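Local coordinates for protein MHC class I antigen (Ctenopharyngodon idella, PDB 5H5Z) that binds a peptide in a groove above a beta sheet, together with beta-2-microglobulin, and probably presents it to T cells, at residues L5-T10 against N94-E99. Residues are numbered along the deposited sequence; the frame is centred on the assembly and turned at random.
Sequences LKYVYT and NMYGCE
Tyr7 and Tyr9 meet Tyr96 on the floor of the MHC class I peptide-binding groove. Here strands 3-13 and 90-100 run antiparallel at the middle of the alpha 1/alpha 2 sheet. Leu5-Cys98, Tyr7-Tyr96 and Tyr9-Asn94 are hydrogen-bonded pairs, with two backbone bonds each. The tyrosines, Leu5, Asn94 and Cys98 lie on the groove face; Lys6, Val8 and Met95 lie on the face that packs on beta-2-microglobulin.

With chi1 at 63°, CG of Tyr96 is flanked by both its backbone N and its carbonyl carbon, and the ring end reaches toward strand 3-13. CB of Tyr7 sits over one face of this ring, 3.9 Å from the centroid, as a CH-pi contact. The Tyr7 and Tyr96 rings are inclined by 29° and so displaced that little of one lies over the other. Tyr7 CD2 comes to 3.6 Å from Tyr96 CE1. Tyr9 stands almost perpendicular to Tyr96, with planes at 89°. The Tyr96 edge points toward the Tyr9 face in an offset edge-to-face pair, and Tyr96 CE2 lies 3.7 Å from Tyr9 CZ. Asn94 runs alongside Tyr9.

The bound peptide rests on this aromatic cluster: its backbone hydrogen-bonds to the hydroxyls of Tyr7 and Tyr96, and its apolar side chains pack on all three rings. Cys98 forms a disulfide with Cys160, which ties the floor to helix 148-170. Cys98 SG is 4.1 Å from Leu5 CB.

On the other face, Val8 CG1 touches Met95 CB at 3.9 Å. Phe57 and Trp61 of beta-2-microglobulin pack on Val8 and Met95, respectively, and Lys6 extends to a salt bridge with Asp29. Back in the groove, a hydrogen bond links Tyr9 OH to Tyr96 OH at 2.7 Å.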
ATOM      1  N   LEU A   5      12.669  -3.901   6.056  1.00 16.35           N
ATOM      2  CA  LEU A   5      12.609  -4.868   4.972  1.00 15.97           C
ATOM      3  C   LEU A   5      11.444  -5.803   5.276  1.00 15.85           C
ATOM      4  O   LEU A   5      11.353  -6.336   6.386  1.00 17.06           O
ATOM      5  CB  LEU A   5      13.930  -5.658   4.878  1.00 16.19           C
ATOM      6  CG  LEU A   5      13.979  -6.879   3.947  1.00 15.30           C
ATOM      7  CD1 LEU A   5      13.658  -6.536   2.497  1.00 16.75           C
ATOM      8  CD2 LEU A   5      15.328  -7.594   4.045  1.00 18.75           C
ATOM      9  N   LYS A   6      10.546  -5.980   4.307  1.00 15.62           N
ATOM     10  CA  LYS A   6       9.355  -6.811   4.502  1.00 15.77           C
ATOM     11  C   LYS A   6       9.035  -7.644   3.272  1.00 16.33           C
ATOM     12  O   LYS A   6       9.202  -7.195   2.131  1.00 17.52           O
ATOM     13  CB  LYS A   6       8.121  -5.952   4.831  1.00 19.57           C
ATOM     14  CG  LYS A   6       8.250  -5.060   6.053  1.00 23.16           C
ATOM     15  CD  LYS A   6       7.046  -4.141   6.161  1.00 31.05           C
ATOM     16  CE  LYS A   6       7.128  -3.223   7.368  1.00 30.68           C
ATOM     17  NZ  LYS A   6       5.945  -2.314   7.369  1.00 29.17           N
ATOM     18  N   TYR A   7       8.569  -8.861   3.519  1.00 17.34           N
ATOM     19  CA  TYR A   7       8.067  -9.720   2.459  1.00 16.80           C
ATOM     20  C   TYR A   7       6.615 -10.048   2.728  1.00 15.94           C
ATOM     21  O   TYR A   7       6.231 -10.302   3.868  1.00 16.76           O
ATOM     22  CB  TYR A   7       8.916 -10.990   2.337  1.00 17.57           C
ATOM     23  CG  TYR A   7      10.281 -10.690   1.775  1.00 17.97           C
ATOM     24  CD1 TYR A   7      10.486 -10.628   0.400  1.00 19.16           C
ATOM     25  CD2 TYR A   7      11.365 -10.440   2.618  1.00 18.68           C
ATOM     26  CE1 TYR A   7      11.736 -10.340  -0.129  1.00 19.85           C
ATOM     27  CE2 TYR A   7      12.617 -10.145   2.099  1.00 19.56           C
ATOM     28  CZ  TYR A   7      12.795 -10.099   0.725  1.00 20.17           C
ATOM     29  OH  TYR A   7      14.032  -9.802   0.200  1.00 24.11           O
ATOM     30  N   VAL A   8       5.807 -10.009   1.674  1.00 16.24           N
ATOM     31  CA  VAL A   8       4.399 -10.402   1.768  1.00 17.98           C
ATOM     32  C   VAL A   8       4.104 -11.463   0.707  1.00 17.90           C
ATOM     33  O   VAL A   8       4.281 -11.220  -0.488  1.00 20.39           O
ATOM     34  CB  VAL A   8       3.421  -9.193   1.693  1.00 22.12           C
ATOM     35  CG1 VAL A   8       3.578  -8.294   2.916  1.00 21.90           C
ATOM     36  CG2 VAL A   8       3.598  -8.398   0.408  1.00 23.46           C
ATOM     37  N   TYR A   9       3.715 -12.654   1.157  1.00 18.27           N
ATOM     38  CA  TYR A   9       3.397 -13.760   0.253  1.00 18.02           C
ATOM     39  C   TYR A   9       1.887 -13.974   0.212  1.00 17.59           C
ATOM     40  O   TYR A   9       1.240 -14.025   1.265  1.00 19.05           O
ATOM     41  CB  TYR A   9       4.006 -15.077   0.733  1.00 20.77           C
ATOM     42  CG  TYR A   9       5.520 -15.167   0.862  1.00 20.32           C
ATOM     43  CD1 TYR A   9       6.370 -14.170   0.365  1.00 21.46           C
ATOM     44  CD2 TYR A   9       6.096 -16.280   1.472  1.00 22.31           C
ATOM     45  CE1 TYR A   9       7.751 -14.281   0.494  1.00 21.37           C
ATOM     46  CE2 TYR A   9       7.473 -16.406   1.594  1.00 21.42           C
ATOM     47  CZ  TYR A   9       8.291 -15.405   1.108  1.00 22.40           C
ATOM     48  OH  TYR A   9       9.649 -15.541   1.251  1.00 23.32           O
ATOM     49  N   THR A  10       1.335 -14.131  -0.988  1.00 17.70           N
ATOM     50  CA  THR A  10      -0.085 -14.483  -1.144  1.00 19.85           C
ATOM     51  C   THR A  10      -0.267 -15.797  -1.900  1.00 21.53           C
ATOM     52  O   THR A  10       0.141 -15.922  -3.055  1.00 22.89           O
ATOM     53  CB  THR A  10      -0.887 -13.383  -1.869  1.00 20.58           C
ATOM     54  OG1 THR A  10      -0.716 -12.132  -1.190  1.00 21.58           O
ATOM     55  CG2 THR A  10      -2.384 -13.741  -1.916  1.00 20.13           C
ATOM     56  N   ASN A  94       1.474 -14.915   4.265  1.00 20.79           N
ATOM     57  CA  ASN A  94       2.602 -14.788   5.170  1.00 19.27           C
ATOM     58  C   ASN A  94       3.160 -13.380   5.000  1.00 20.39           C
ATOM     59  O   ASN A  94       3.363 -12.914   3.876  1.00 19.74           O
ATOM     60  CB  ASN A  94       3.654 -15.853   4.825  1.00 19.09           C
ATOM     61  CG  ASN A  94       4.887 -15.820   5.728  1.00 19.60           C
ATOM     62  OD1 ASN A  94       4.830 -15.469   6.912  1.00 21.86           O
ATOM     63  ND2 ASN A  94       6.006 -16.245   5.170  1.00 18.68           N
ATOM     64  N   MET A  95       3.359 -12.686   6.113  1.00 17.82           N
ATOM     65  CA  MET A  95       4.156 -11.467   6.099  1.00 17.42           C
ATOM     66  C   MET A  95       5.229 -11.563   7.175  1.00 17.57           C
ATOM     67  O   MET A  95       4.977 -12.030   8.288  1.00 19.28           O
ATOM     68  CB  MET A  95       3.293 -10.208   6.272  1.00 19.89           C
ATOM     69  CG  MET A  95       2.561 -10.119   7.601  1.00 22.06           C
ATOM     70  SD  MET A  95       1.364  -8.777   7.648  1.00 33.43           S
ATOM     71  CE  MET A  95       2.430  -7.362   7.363  1.00 34.39           C
ATOM     72  N   TYR A  96       6.438 -11.146   6.831  1.00 17.11           N
ATOM     73  CA  TYR A  96       7.508 -11.121   7.800  1.00 16.11           C
ATOM     74  C   TYR A  96       8.454 -10.008   7.434  1.00 17.53           C
ATOM     75  O   TYR A  96       8.467  -9.546   6.292  1.00 18.18           O
ATOM     76  CB  TYR A  96       8.245 -12.470   7.866  1.00 16.63           C
ATOM     77  CG  TYR A  96       8.948 -12.896   6.598  1.00 17.02           C
ATOM     78  CD1 TYR A  96      10.287 -12.547   6.364  1.00 18.08           C
ATOM     79  CD2 TYR A  96       8.295 -13.688   5.647  1.00 17.01           C
ATOM     80  CE1 TYR A  96      10.941 -12.952   5.208  1.00 18.60           C
ATOM     81  CE2 TYR A  96       8.943 -14.097   4.488  1.00 17.34           C
ATOM     82  CZ  TYR A  96      10.263 -13.727   4.277  1.00 17.22           C
ATOM     83  OH  TYR A  96      10.905 -14.132   3.135  1.00 21.13           O
ATOM     84  N   GLY A  97       9.254  -9.579   8.398  1.00 16.62           N
ATOM     85  CA  GLY A  97      10.213  -8.538   8.115  1.00 18.13           C
ATOM     86  C   GLY A  97      10.904  -8.028   9.343  1.00 16.24           C
ATOM     87  O   GLY A  97      10.596  -8.445  10.457  1.00 17.22           O
ATOM     88  N   CYS A  98      11.836  -7.104   9.123  1.00 16.37           N
ATOM     89  CA  CYS A  98      12.662  -6.569  10.185  1.00 17.35           C
ATOM     90  C   CYS A  98      12.764  -5.063  10.039  1.00 18.03           C
ATOM     91  O   CYS A  98      12.587  -4.516   8.945  1.00 20.23           O
ATOM     92  CB  CYS A  98      14.063  -7.202  10.149  1.00 18.98           C
ATOM     93  SG  CYS A  98      14.948  -7.033   8.571  1.00 22.27           S
ATOM     94  N   GLU A  99      13.023  -4.400  11.127  1.00 18.87           N
ATOM     95  CA  GLU A  99      13.255  -2.960  11.136  1.00 19.28           C
ATOM     96  C   GLU A  99      14.552  -2.636  11.835  1.00 19.87           C
ATOM     97  O   GLU A  99      14.788  -3.126  12.852  1.00 21.72           O
ATOM     98  CB  GLU A  99      12.182  -2.263  11.932  1.00 26.15           C
ATOM     99  CG  GLU A  99      10.794  -2.537  11.421  1.00 36.63           C
ATOM    100  CD  GLU A  99       9.720  -1.657  12.062  1.00 62.65           C
ATOM    101  OE1 GLU A  99       9.181  -0.834  11.321  1.00 64.50           O
ATOM    102  OE2 GLU A  99       9.395  -1.808  13.255  1.00 59.12           O
TER